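Local coordinates for hypothetical protein ybgI (Escherichia coli, Escherichia coli O157:H7, PDB 1NMO), which binds two iron ions in a dinuclear site within a ring-shaped hexamer and may take part in degrading radiation-damaged nucleotides, at residues T40-S45 against G214-E219; I61-Y66 against L106-Q111; P99-P104 against W170-G175; A114-T119 against A143-A148; P126-G131 against Q176-S181. All blocks are in the same frame, centred on the assembly; numbering follows the deposited sequence.

Contact 1. Residues T40-S45 against G214-E219. With FE (Fe (III) ion), chain G; FE (Fe (III) ion), chain H.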
# COMPACT_ATOMS: atom_id res chain seq x y z
N THR A 40 -7.63 -31.08 17.05
CA THR A 40 -8.47 -30.18 17.79
C THR A 40 -8.24 -28.77 17.28
O THR A 40 -7.21 -28.47 16.65
CB THR A 40 -8.12 -30.23 19.29
OG1 THR A 40 -6.83 -29.62 19.51
CG2 THR A 40 -8.10 -31.69 19.77
N GLY A 41 -9.23 -27.89 17.52
CA GLY A 41 -9.12 -26.50 17.09
C GLY A 41 -10.28 -25.76 17.65
O GLY A 41 -11.12 -26.41 18.25
N VAL A 42 -10.37 -24.44 17.47
CA VAL A 42 -11.51 -23.68 18.05
C VAL A 42 -12.91 -24.09 17.43
O VAL A 42 -13.90 -24.29 18.13
CB VAL A 42 -11.23 -22.17 17.77
CG1 VAL A 42 -12.43 -21.30 18.18
CG2 VAL A 42 -9.93 -21.72 18.50
N THR A 43 -12.93 -24.29 16.11
CA THR A 43 -14.17 -24.52 15.38
C THR A 43 -14.06 -25.57 14.33
O THR A 43 -13.05 -25.62 13.65
CB THR A 43 -14.59 -23.18 14.73
OG1 THR A 43 -14.76 -22.23 15.79
CG2 THR A 43 -15.91 -23.27 13.88
N ALA A 44 -15.10 -26.39 14.18
CA ALA A 44 -15.09 -27.47 13.19
C ALA A 44 -15.38 -26.96 11.76
O ALA A 44 -16.34 -27.38 11.13
CB ALA A 44 -16.12 -28.57 13.60
N SER A 45 -14.56 -26.04 11.27
CA SER A 45 -14.69 -25.49 9.95
C SER A 45 -14.21 -26.49 8.91
O SER A 45 -13.53 -27.44 9.24
CB SER A 45 -13.80 -24.24 9.83
OG SER A 45 -12.44 -24.69 10.11
N GLY A 214 -10.94 -10.09 20.36
CA GLY A 214 -11.10 -11.07 19.30
C GLY A 214 -11.81 -12.33 19.73
O GLY A 214 -11.47 -12.89 20.76
N HIS A 215 -12.77 -12.83 18.96
CA HIS A 215 -13.47 -14.04 19.37
C HIS A 215 -12.58 -15.28 19.30
O HIS A 215 -12.40 -16.05 20.30
CB HIS A 215 -14.70 -14.31 18.52
CG HIS A 215 -15.59 -15.34 19.12
ND1 HIS A 215 -16.96 -15.16 19.27
CD2 HIS A 215 -15.33 -16.60 19.54
CE1 HIS A 215 -17.50 -16.27 19.75
NE2 HIS A 215 -16.53 -17.16 19.92
N HIS A 216 -12.11 -15.54 18.09
CA HIS A 216 -11.17 -16.66 17.91
C HIS A 216 -9.87 -16.51 18.77
O HIS A 216 -9.38 -17.49 19.39
CB HIS A 216 -10.74 -16.75 16.48
CG HIS A 216 -9.70 -17.79 16.24
ND1 HIS A 216 -10.02 -19.09 15.85
CD2 HIS A 216 -8.35 -17.72 16.30
CE1 HIS A 216 -8.90 -19.77 15.67
NE2 HIS A 216 -7.87 -18.97 15.93
N ALA A 217 -9.30 -15.30 18.76
CA ALA A 217 -8.10 -14.97 19.51
C ALA A 217 -8.20 -15.35 21.01
O ALA A 217 -7.25 -15.89 21.58
CB ALA A 217 -7.79 -13.44 19.33
N THR A 218 -9.36 -15.16 21.62
CA THR A 218 -9.55 -15.47 23.01
C THR A 218 -10.04 -16.89 23.35
O THR A 218 -10.06 -17.27 24.57
CB THR A 218 -10.49 -14.43 23.68
OG1 THR A 218 -11.79 -14.46 23.05
CG2 THR A 218 -9.86 -12.97 23.51
N GLU A 219 -10.34 -17.70 22.32
CA GLU A 219 -10.84 -19.05 22.58
C GLU A 219 -9.98 -20.16 21.99
O GLU A 219 -10.46 -21.21 21.47
CB GLU A 219 -12.32 -19.16 22.17
CG GLU A 219 -13.12 -18.18 23.04
CD GLU A 219 -14.59 -18.45 23.02
OE1 GLU A 219 -15.04 -19.10 22.01
OE2 GLU A 219 -15.28 -18.03 23.98
FE FE G . -17.18 -18.89 21.21
FE FE H . -17.03 -19.46 24.32
O HOH W 1 -17.98 -17.68 25.59
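Two partners grip OE2 of Glu-219, whose backbone carbonyl O touches Val-42: the iron of chain H, 2.3 Å from OE2, and the hydroxyl OG1 of Thr-172. The other carboxylate oxygen, OE1, binds the iron of chain G, again at 2.3 Å, so this one side chain bridges both metals. An extended chain beyond CG (chi2 -164°) carries the carboxylate out to them. His-215 adds its NE2 to the iron of chain G, while its ND1 is hydrogen-bonded to Glu-194; His-64 completes the protein ligands of that ion. Across the contact no hydrogen bond forms; a valine methyl packs against a carbonyl oxygen and an imidazole. Val-42 CG2 lies 3.1 Å from Glu-219 O and 3.6 Å from CE1 of His-216, approaching that imidazole obliquely, and its CB and CG1 stay close to ND1. The far nitrogen of the ring, NE2, is hydrogen-bonded to Asp-242, which probably restrains the ring's rotation. Behind the ligands, the weakly bonded helix 215-218 is tied at its start by Gly-214 O, which accepts from both N and OG1 of Thr-218; the hydroxyl bond is 2.8 Å long and lies in the carbonyl plane. The chemistry is that of a bridged dinuclear centre: one carboxylate spans cations 3.2 Å apart (iron of chain G to iron of chain H) and probably offsets part of their mutual repulsion.

Contact 2. Residues I61-Y66 against L106-Q111. With FE (Fe (III) ion), chain G; FE (Fe (III) ion), chain H.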
# COMPACT_ATOMS: atom_id res chain seq x y z
N ILE A 61 -11.84 -32.59 17.89
CA ILE A 61 -12.46 -32.01 19.07
C ILE A 61 -12.38 -30.46 18.95
O ILE A 61 -11.34 -29.91 18.55
CB ILE A 61 -11.77 -32.48 20.36
CG1 ILE A 61 -11.78 -34.02 20.44
CG2 ILE A 61 -12.50 -31.84 21.52
CD1 ILE A 61 -11.20 -34.62 21.74
N VAL A 62 -13.49 -29.77 19.27
CA VAL A 62 -13.57 -28.34 19.08
C VAL A 62 -14.36 -27.61 20.14
O VAL A 62 -15.02 -28.26 20.94
CB VAL A 62 -14.29 -27.98 17.75
CG1 VAL A 62 -13.50 -28.47 16.55
CG2 VAL A 62 -15.65 -28.54 17.74
N HIS A 63 -14.23 -26.27 20.19
CA HIS A 63 -15.01 -25.47 21.11
C HIS A 63 -16.39 -25.18 20.48
O HIS A 63 -17.38 -25.12 21.20
CB HIS A 63 -14.34 -24.18 21.41
CG HIS A 63 -15.10 -23.30 22.38
ND1 HIS A 63 -15.83 -23.79 23.45
CD2 HIS A 63 -15.23 -21.94 22.41
CE1 HIS A 63 -16.38 -22.76 24.10
NE2 HIS A 63 -16.04 -21.63 23.48
N HIS A 64 -16.42 -25.00 19.14
CA HIS A 64 -17.64 -24.72 18.36
C HIS A 64 -17.94 -25.81 17.31
O HIS A 64 -17.38 -25.84 16.19
CB HIS A 64 -17.53 -23.40 17.61
CG HIS A 64 -17.31 -22.21 18.47
ND1 HIS A 64 -16.09 -21.57 18.55
CD2 HIS A 64 -18.16 -21.52 19.27
CE1 HIS A 64 -16.20 -20.54 19.36
NE2 HIS A 64 -17.44 -20.48 19.81
N GLY A 65 -18.86 -26.71 17.63
CA GLY A 65 -19.19 -27.79 16.70
C GLY A 65 -20.45 -27.43 15.99
O GLY A 65 -20.58 -26.27 15.58
N TYR A 66 -21.41 -28.36 15.88
CA TYR A 66 -22.65 -28.07 15.12
C TYR A 66 -23.96 -28.19 15.92
O TYR A 66 -23.96 -28.28 17.14
CB TYR A 66 -22.74 -29.03 13.92
CG TYR A 66 -21.49 -29.16 13.06
CD1 TYR A 66 -20.69 -28.08 12.86
CD2 TYR A 66 -21.11 -30.39 12.46
CE1 TYR A 66 -19.52 -28.19 12.10
CE2 TYR A 66 -19.93 -30.49 11.68
CZ TYR A 66 -19.14 -29.36 11.53
OH TYR A 66 -17.90 -29.34 10.87
N LEU A 106 -8.91 -25.77 32.91
CA LEU A 106 -8.81 -25.92 31.44
C LEU A 106 -9.59 -24.89 30.62
O LEU A 106 -9.34 -24.71 29.42
CB LEU A 106 -9.33 -27.34 31.09
CG LEU A 106 -8.42 -28.61 31.05
CD1 LEU A 106 -7.09 -28.44 31.70
CD2 LEU A 106 -9.19 -29.80 31.54
N GLY A 107 -10.57 -24.27 31.23
CA GLY A 107 -11.43 -23.33 30.53
C GLY A 107 -10.85 -22.14 29.79
O GLY A 107 -9.77 -21.70 30.18
N ASN A 108 -11.57 -21.61 28.76
CA ASN A 108 -11.11 -20.47 27.98
C ASN A 108 -10.91 -19.32 28.97
O ASN A 108 -9.95 -18.62 28.89
CB ASN A 108 -12.13 -20.01 26.92
CG ASN A 108 -12.32 -21.02 25.75
OD1 ASN A 108 -11.35 -21.59 25.19
ND2 ASN A 108 -13.60 -21.19 25.35
N ASN A 109 -11.87 -19.12 29.86
CA ASN A 109 -11.77 -18.05 30.85
C ASN A 109 -10.50 -18.13 31.72
O ASN A 109 -9.78 -17.11 31.89
CB ASN A 109 -13.03 -18.07 31.75
CG ASN A 109 -14.19 -17.32 31.12
OD1 ASN A 109 -13.95 -16.48 30.24
ND2 ASN A 109 -15.47 -17.59 31.57
N ALA A 110 -10.16 -19.31 32.24
CA ALA A 110 -9.02 -19.38 33.15
C ALA A 110 -7.69 -19.26 32.47
O ALA A 110 -6.76 -18.74 33.09
CB ALA A 110 -9.06 -20.65 33.98
N GLN A 111 -7.60 -19.73 31.21
CA GLN A 111 -6.36 -19.69 30.44
C GLN A 111 -6.09 -18.29 29.95
O GLN A 111 -4.92 -17.82 29.87
CB GLN A 111 -6.45 -20.62 29.24
CG GLN A 111 -6.77 -22.00 29.66
CD GLN A 111 -5.53 -22.73 30.13
OE1 GLN A 111 -4.45 -22.47 29.63
NE2 GLN A 111 -5.70 -23.70 31.05
FE FE G . -17.18 -18.89 21.21
FE FE H . -17.03 -19.46 24.32
O HOH W 1 -17.98 -17.68 25.59
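The dinuclear iron site is where His-63, just past the end of strand 59-62, meets Asn-108 in the first turn of helix 108-116. Asn-108 brings its ND2 over one face of the imidazole, near the rim, 3.1 Å from NE2 of His-63. Ring and amide planes stand 75° apart. The pair is not a hydrogen bond, because NE2 is spent in the ring plane on the iron of chain H, 2.5 Å away. The other ring nitrogen, ND1, is bonded to the carbonyl of Trp-96, so both nitrogens have partners and the ring is held against rotation. With CG anti to the backbone N (chi1 -180°), His-63 reaches toward the helix start. The Asn-108 amide is itself held on both atoms: OD1 accepts from the backbone N of Gly-222, and ND2 faces Asp-101 OD1, at a modelled separation too short to be trusted. His-64, next in the chain, sends its NE2 to the iron of chain G at 2.1 Å, and CD2 of His-63 sits 3.4 Å above the plane of the His-64 ring. Adjacent histidines thus serve different metals. In the fold, strand 59-62 runs parallel between strands 37-41 and 92-95 of the five-stranded sheet, and the chain turns a corner at His-63, setting its ring against the N-terminus of helix 108-116 while His-64 turns to the other iron.

Contact 3. Residues P99-P104 against W170-G175. With FE (Fe (III) ion), chain H.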
# COMPACT_ATOMS: atom_id res chain seq x y z
N PRO A 99 -19.04 -25.78 28.88
CA PRO A 99 -18.11 -26.42 29.83
C PRO A 99 -16.67 -26.05 29.54
O PRO A 99 -15.82 -25.92 30.46
CB PRO A 99 -18.40 -27.92 29.67
CG PRO A 99 -19.89 -27.92 29.27
CD PRO A 99 -19.91 -26.77 28.25
N LEU A 100 -16.34 -25.86 28.26
CA LEU A 100 -14.93 -25.53 27.93
C LEU A 100 -14.62 -24.04 28.14
O LEU A 100 -13.48 -23.61 28.04
CB LEU A 100 -14.58 -26.01 26.50
CG LEU A 100 -13.08 -26.12 26.14
CD1 LEU A 100 -12.32 -27.02 27.14
CD2 LEU A 100 -13.03 -26.87 24.80
N ASP A 101 -15.64 -23.24 28.42
CA ASP A 101 -15.41 -21.83 28.78
C ASP A 101 -15.21 -21.76 30.30
O ASP A 101 -14.24 -21.18 30.78
CB ASP A 101 -16.62 -20.93 28.39
CG ASP A 101 -16.65 -20.64 26.91
OD1 ASP A 101 -15.56 -20.31 26.39
OD2 ASP A 101 -17.72 -20.76 26.26
N ALA A 102 -16.14 -22.37 31.04
CA ALA A 102 -16.15 -22.35 32.51
C ALA A 102 -15.13 -23.18 33.31
O ALA A 102 -14.69 -22.73 34.35
CB ALA A 102 -17.56 -22.66 33.02
N HIS A 103 -14.68 -24.34 32.87
CA HIS A 103 -13.72 -25.09 33.74
C HIS A 103 -12.60 -24.25 34.42
O HIS A 103 -11.76 -23.64 33.76
CB HIS A 103 -13.12 -26.26 32.96
CG HIS A 103 -12.56 -27.33 33.83
ND1 HIS A 103 -11.19 -27.49 34.03
CD2 HIS A 103 -13.17 -28.20 34.68
CE1 HIS A 103 -11.00 -28.39 34.98
NE2 HIS A 103 -12.18 -28.83 35.39
N PRO A 104 -12.50 -24.29 35.76
CA PRO A 104 -11.45 -23.47 36.40
C PRO A 104 -9.98 -23.74 36.03
O PRO A 104 -9.08 -22.92 36.28
CB PRO A 104 -11.70 -23.69 37.89
CG PRO A 104 -13.12 -24.31 38.01
CD PRO A 104 -13.14 -25.19 36.74
N TRP A 170 -13.86 -10.57 32.80
CA TRP A 170 -13.72 -10.88 31.41
C TRP A 170 -14.61 -12.02 31.07
O TRP A 170 -15.09 -12.70 31.98
CB TRP A 170 -12.28 -11.27 31.14
CG TRP A 170 -11.78 -12.51 31.87
CD1 TRP A 170 -11.77 -13.79 31.41
CD2 TRP A 170 -11.25 -12.57 33.22
NE1 TRP A 170 -11.28 -14.65 32.38
CE2 TRP A 170 -10.95 -13.93 33.49
CE3 TRP A 170 -11.00 -11.60 34.22
CZ2 TRP A 170 -10.40 -14.35 34.73
CZ3 TRP A 170 -10.46 -12.01 35.47
CH2 TRP A 170 -10.17 -13.36 35.70
N CYS A 171 -14.86 -12.23 29.78
CA CYS A 171 -15.63 -13.40 29.34
C CYS A 171 -15.07 -13.61 27.95
O CYS A 171 -15.13 -12.69 27.19
CB CYS A 171 -17.15 -13.13 29.23
SG CYS A 171 -18.02 -14.66 28.67
N THR A 172 -14.50 -14.77 27.62
CA THR A 172 -13.97 -14.92 26.29
C THR A 172 -15.12 -15.04 25.20
O THR A 172 -16.27 -15.31 25.50
CB THR A 172 -13.12 -16.20 26.16
OG1 THR A 172 -14.00 -17.32 26.29
CG2 THR A 172 -11.93 -16.23 27.18
N GLY A 173 -14.82 -14.78 23.93
CA GLY A 173 -15.84 -14.95 22.92
C GLY A 173 -16.81 -13.83 22.77
O GLY A 173 -16.42 -12.66 22.84
N GLY A 174 -18.07 -14.16 22.54
CA GLY A 174 -19.05 -13.08 22.42
C GLY A 174 -19.64 -12.72 23.77
O GLY A 174 -20.86 -12.87 23.95
N GLY A 175 -18.80 -12.30 24.74
CA GLY A 175 -19.29 -11.94 26.06
C GLY A 175 -19.55 -10.46 26.27
O GLY A 175 -19.75 -10.04 27.39
FE FE H . -17.03 -19.46 24.32
O HOH W 1 -17.98 -17.68 25.59
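In this NIF3-family fold the iron of chain H lies between the short helix 98-102 and the loop that follows strand 165-170, and Asp-101 and Thr-172 meet beside it. Asp-101 binds the metal through OD2 at 2.4 Å, with OD1 farther off at 2.7 Å from the same iron, a lopsided two-oxygen grip. His-63 and Glu-219 are the other protein ligands. OD1 of Asp-101 also lies 3.4 Å from OG1 of Thr-172, but the angle is too poor for a hydrogen bond; OD1 faces the amide ND2 of Asn-108 instead. The threonine hydroxyl is bonded to Glu-219, making Thr-172 a second-shell residue that probably steadies the bridging ligand. Its torsion matters here: with chi1 at 68°, OG1 sits between the backbone N and the carbonyl carbon and faces the carboxylates. The loop is also tied by its backbone, since Thr-172 N bonds to Asn-109 and Gly-173 N to Thr-218. Gly-173 then takes a positive phi (82°) close to the iron. One backbone atom of the loop reaches the metal indirectly: water 1, bound to the iron at 2.4 Å, donates a 2.9 Å hydrogen bond to Thr-172 O.

Contact 4. Residues A114-T119 against A143-A148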
# COMPACT_ATOMS: atom_id res chain seq x y z
N ALA A 114 -4.52 -16.67 32.80
CA ALA A 114 -3.10 -17.08 32.95
C ALA A 114 -2.30 -16.40 31.89
O ALA A 114 -1.22 -15.82 32.16
CB ALA A 114 -2.98 -18.62 32.79
N LEU A 115 -2.79 -16.46 30.65
CA LEU A 115 -2.03 -15.81 29.58
C LEU A 115 -1.80 -14.30 29.81
O LEU A 115 -0.78 -13.76 29.37
CB LEU A 115 -2.77 -15.99 28.25
CG LEU A 115 -1.95 -15.51 27.06
CD1 LEU A 115 -0.57 -16.14 27.06
CD2 LEU A 115 -2.66 -15.93 25.76
N LEU A 116 -2.75 -13.61 30.44
CA LEU A 116 -2.59 -12.18 30.61
C LEU A 116 -2.10 -11.84 31.96
O LEU A 116 -1.98 -10.66 32.32
CB LEU A 116 -3.88 -11.44 30.34
CG LEU A 116 -4.53 -11.77 28.99
CD1 LEU A 116 -5.89 -11.16 29.02
CD2 LEU A 116 -3.73 -11.22 27.85
N GLY A 117 -1.76 -12.85 32.74
CA GLY A 117 -1.19 -12.54 34.04
C GLY A 117 -2.18 -11.96 35.00
O GLY A 117 -1.88 -11.03 35.72
N ILE A 118 -3.37 -12.52 35.04
CA ILE A 118 -4.38 -12.02 35.97
C ILE A 118 -4.67 -13.06 37.02
O ILE A 118 -4.93 -14.22 36.74
CB ILE A 118 -5.72 -11.72 35.26
CG1 ILE A 118 -5.46 -10.78 34.04
CG2 ILE A 118 -6.76 -11.08 36.28
CD1 ILE A 118 -6.81 -10.36 33.30
N THR A 119 -4.66 -12.64 38.26
CA THR A 119 -4.96 -13.56 39.36
C THR A 119 -6.47 -13.63 39.50
O THR A 119 -7.11 -12.64 39.81
CB THR A 119 -4.34 -12.99 40.70
OG1 THR A 119 -2.95 -12.66 40.48
CG2 THR A 119 -4.47 -14.02 41.83
N ALA A 143 -3.55 -2.54 26.54
CA ALA A 143 -3.88 -2.83 25.14
C ALA A 143 -2.72 -3.43 24.44
O ALA A 143 -2.83 -4.45 23.75
CB ALA A 143 -4.27 -1.57 24.43
N SER A 144 -1.57 -2.79 24.62
CA SER A 144 -0.36 -3.34 24.00
C SER A 144 -0.00 -4.69 24.50
O SER A 144 0.52 -5.51 23.75
CB SER A 144 0.83 -2.44 24.25
OG SER A 144 0.74 -1.43 23.30
N TRP A 145 -0.25 -4.93 25.77
CA TRP A 145 0.05 -6.22 26.40
C TRP A 145 -0.83 -7.36 25.82
O TRP A 145 -0.38 -8.49 25.46
CB TRP A 145 -0.24 -6.04 27.88
CG TRP A 145 -0.22 -7.29 28.65
CD1 TRP A 145 -1.24 -7.85 29.35
CD2 TRP A 145 0.93 -8.07 28.91
NE1 TRP A 145 -0.79 -8.95 30.08
CE2 TRP A 145 0.55 -9.10 29.81
CE3 TRP A 145 2.27 -8.00 28.48
CZ2 TRP A 145 1.45 -10.05 30.27
CZ3 TRP A 145 3.17 -8.95 28.95
CH2 TRP A 145 2.74 -9.96 29.85
N ILE A 146 -2.12 -7.07 25.78
CA ILE A 146 -3.10 -8.03 25.25
C ILE A 146 -2.67 -8.39 23.81
O ILE A 146 -2.65 -9.59 23.41
CB ILE A 146 -4.51 -7.38 25.33
CG1 ILE A 146 -4.88 -7.23 26.81
CG2 ILE A 146 -5.57 -8.21 24.61
CD1 ILE A 146 -6.34 -6.79 27.14
N GLU A 147 -2.27 -7.38 23.04
CA GLU A 147 -1.87 -7.62 21.64
C GLU A 147 -0.60 -8.47 21.48
O GLU A 147 -0.50 -9.28 20.52
CB GLU A 147 -1.72 -6.29 20.90
CG GLU A 147 -0.86 -6.35 19.62
CD GLU A 147 -0.85 -4.97 18.86
OE1 GLU A 147 -1.32 -3.95 19.41
OE2 GLU A 147 -0.37 -4.89 17.72
N ALA A 148 0.36 -8.30 22.38
CA ALA A 148 1.63 -9.07 22.31
C ALA A 148 1.31 -10.50 22.79
O ALA A 148 1.85 -11.47 22.27
CB ALA A 148 2.66 -8.44 23.23
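Trp-145 donates its indole N-H to the backbone carbonyl of Leu-116, NE1 to O 3.1 Å, with a nearly straight N-H...O angle of 163°. The oxygen lies at the edge of the indole, close to its plane, whereas seen from the acceptor the donor stands above the carbonyl plane, 38° out of it. Beside this bond the Leu-116 side chain packs along helix 139-150: CB lies 4.0 Å from NE1 of Trp-145, and CD2 lies 4.3 Å from CG1 of Ile-146. Trp-145 keeps CG anti to its backbone nitrogen (chi1 170°), which swings the indole across to the end of the facing helix. Farther out, Leu-115 O is weakly bonded to Arg-149 NE, a second link to the same helix, and Ile-146 turns onto Tyr-211 of strand 209-212, so the apolar layer continues to the six-stranded sheet. What presents the Leu-116 carbonyl is the way helix 108-116 stops. Gly-117 leaves helical geometry with a positive phi and its N still bonds back to Ala-114 O at 3.1 Å, before the chain enters edge strand 118-123. The arrangement is a Schellman motif at a helix C-terminus, with a carbonyl of its last turn taken by the indole N-H of a tryptophan from a neighbouring helix.

Contact 5. Residues P126-G131 against Q176-S181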
# COMPACT_ATOMS: atom_id res chain seq x y z
N PRO A 126 -21.84 -16.77 36.38
CA PRO A 126 -21.29 -17.99 35.81
C PRO A 126 -20.15 -17.89 34.72
O PRO A 126 -19.03 -18.52 34.83
CB PRO A 126 -22.59 -18.70 35.32
CG PRO A 126 -23.54 -18.46 36.45
CD PRO A 126 -23.29 -16.89 36.59
N LEU A 127 -20.36 -17.14 33.66
CA LEU A 127 -19.24 -17.14 32.72
C LEU A 127 -18.39 -15.88 32.79
O LEU A 127 -17.72 -15.52 31.78
CB LEU A 127 -19.80 -17.22 31.32
CG LEU A 127 -20.57 -18.53 31.06
CD1 LEU A 127 -21.56 -18.31 29.90
CD2 LEU A 127 -19.52 -19.68 30.70
N VAL A 128 -18.40 -15.21 33.96
CA VAL A 128 -17.72 -13.96 34.14
C VAL A 128 -16.88 -13.87 35.36
O VAL A 128 -17.34 -13.39 36.37
CB VAL A 128 -18.75 -12.82 34.23
CG1 VAL A 128 -18.08 -11.51 34.09
CG2 VAL A 128 -19.76 -12.96 33.15
N PRO A 129 -15.62 -14.32 35.31
CA PRO A 129 -14.72 -14.26 36.48
C PRO A 129 -14.20 -12.88 36.63
O PRO A 129 -14.36 -12.06 35.70
CB PRO A 129 -13.61 -15.23 36.11
CG PRO A 129 -13.62 -15.13 34.59
CD PRO A 129 -15.08 -15.21 34.28
N TRP A 130 -13.66 -12.56 37.82
CA TRP A 130 -13.04 -11.23 37.98
C TRP A 130 -11.74 -11.46 38.75
O TRP A 130 -11.53 -12.51 39.32
CB TRP A 130 -13.91 -10.24 38.77
CG TRP A 130 -14.06 -10.56 40.27
CD1 TRP A 130 -15.06 -11.29 40.87
CD2 TRP A 130 -13.20 -10.11 41.35
NE1 TRP A 130 -14.88 -11.33 42.23
CE2 TRP A 130 -13.75 -10.61 42.55
CE3 TRP A 130 -12.02 -9.34 41.41
CZ2 TRP A 130 -13.17 -10.35 43.82
CZ3 TRP A 130 -11.43 -9.07 42.72
CH2 TRP A 130 -12.02 -9.57 43.87
N GLY A 131 -10.86 -10.48 38.72
CA GLY A 131 -9.63 -10.60 39.49
C GLY A 131 -8.77 -9.36 39.27
O GLY A 131 -9.31 -8.30 38.89
N GLN A 176 -19.60 -9.66 25.21
CA GLN A 176 -19.78 -8.22 25.36
C GLN A 176 -20.98 -7.83 26.15
O GLN A 176 -21.04 -6.74 26.69
CB GLN A 176 -20.08 -7.48 24.03
CG GLN A 176 -19.57 -7.92 22.70
CD GLN A 176 -20.24 -9.14 22.09
OE1 GLN A 176 -19.95 -10.25 22.53
NE2 GLN A 176 -21.09 -8.96 21.02
N SER A 177 -22.02 -8.67 26.14
CA SER A 177 -23.24 -8.20 26.80
C SER A 177 -23.11 -8.25 28.32
O SER A 177 -24.01 -7.76 29.04
CB SER A 177 -24.46 -9.00 26.27
OG SER A 177 -24.40 -10.33 26.71
N PHE A 178 -21.98 -8.77 28.80
CA PHE A 178 -21.79 -8.91 30.25
C PHE A 178 -21.11 -7.67 30.78
O PHE A 178 -20.83 -7.56 31.97
CB PHE A 178 -20.91 -10.12 30.53
CG PHE A 178 -21.64 -11.43 30.41
CD1 PHE A 178 -22.77 -11.68 31.23
CD2 PHE A 178 -21.19 -12.43 29.54
CE1 PHE A 178 -23.42 -12.91 31.19
CE2 PHE A 178 -21.83 -13.67 29.49
CZ PHE A 178 -22.92 -13.94 30.28
N ILE A 179 -20.82 -6.72 29.91
CA ILE A 179 -20.18 -5.56 30.41
C ILE A 179 -20.93 -4.76 31.49
O ILE A 179 -20.29 -4.20 32.42
CB ILE A 179 -19.80 -4.61 29.26
CG1 ILE A 179 -18.97 -3.45 29.83
CG2 ILE A 179 -21.07 -4.07 28.52
CD1 ILE A 179 -18.19 -2.58 28.73
N ASP A 180 -22.26 -4.69 31.42
CA ASP A 180 -22.96 -3.88 32.40
C ASP A 180 -22.92 -4.56 33.75
O ASP A 180 -22.66 -3.91 34.78
CB ASP A 180 -24.39 -3.65 32.02
CG ASP A 180 -24.54 -2.71 30.84
OD1 ASP A 180 -23.61 -1.92 30.52
OD2 ASP A 180 -25.66 -2.80 30.25
N SER A 181 -23.16 -5.87 33.76
CA SER A 181 -23.13 -6.52 35.02
C SER A 181 -21.70 -6.40 35.62
O SER A 181 -21.55 -6.36 36.84
CB SER A 181 -23.60 -7.95 34.86
OG SER A 181 -22.50 -8.77 35.08
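Val-128 and Phe-178 are brought together by their first torsions. In Val-128, chi1 of -167° sets CG2 beside the backbone N and anti to the carbonyl carbon; in Phe-178, chi1 of -77° likewise places CG anti to the carbonyl carbon, which lays the phenyl ring under that methyl. CG2 of Val-128 rides over one face of the ring, 3.6 Å above its plane and 3.8 Å from the ring centroid of Phe-178. The line to the centroid is only 16° off the normal, a CH-pi contact. The methyl is displaced toward the attached end of the ring: CG of Phe-178 is its nearest atom, 3.7 Å from Val-128 CG2, and CD1 follows closely. Leu-127 adds a looser touch, its CB 4.5 Å from CE2 of Phe-178 and oblique to the ring. Around the pair, Phe-178 also packs on Phe-190 of strand 189-192 and on Glu-125, whose carboxylate is hydrogen-bonded to OG of Ser-181 in the first turn of helix 179-185. On the strand side, Pro-129 is bonded through its backbone to Trp-170, keeping strand 128-137 beside strand 165-170. Leu-127 also borders the metal site, its side chain about 7 Å from a bound iron at the nearest atoms, and its carbonyl takes a weak hydrogen bond from Asn-109 ND2. Between 126-131 and 176-181 themselves the contact is apolar, the polar tie from Ser-181 to Glu-125 lying just outside. It is a weak interaction whose geometry rests on the methyl lying over the ring face.

In the fold
Contacts 1, 2 and 3 form one cluster, with centres 8 to 12 Å apart, and share the iron of chain H; contacts 1 and 2 also share the iron of chain G. Residues 40-45 and 61-66 come from neighbouring strands of the five-stranded sheet, whereas 170-175 and 214-219 follow strands 165-170 and 209-212 of the six-stranded one, so the metal pair lies where the two sheets' loops converge. Contact 5 lies about 10 Å from contact 3, centre to centre; contact 4 is more remote, at least 16 Å from every other centre. Helix 108-116 spans the difference, beginning in contact 2 and ending in contact 4. Contact 1 joins the outermost segments in sequence and encloses the rest.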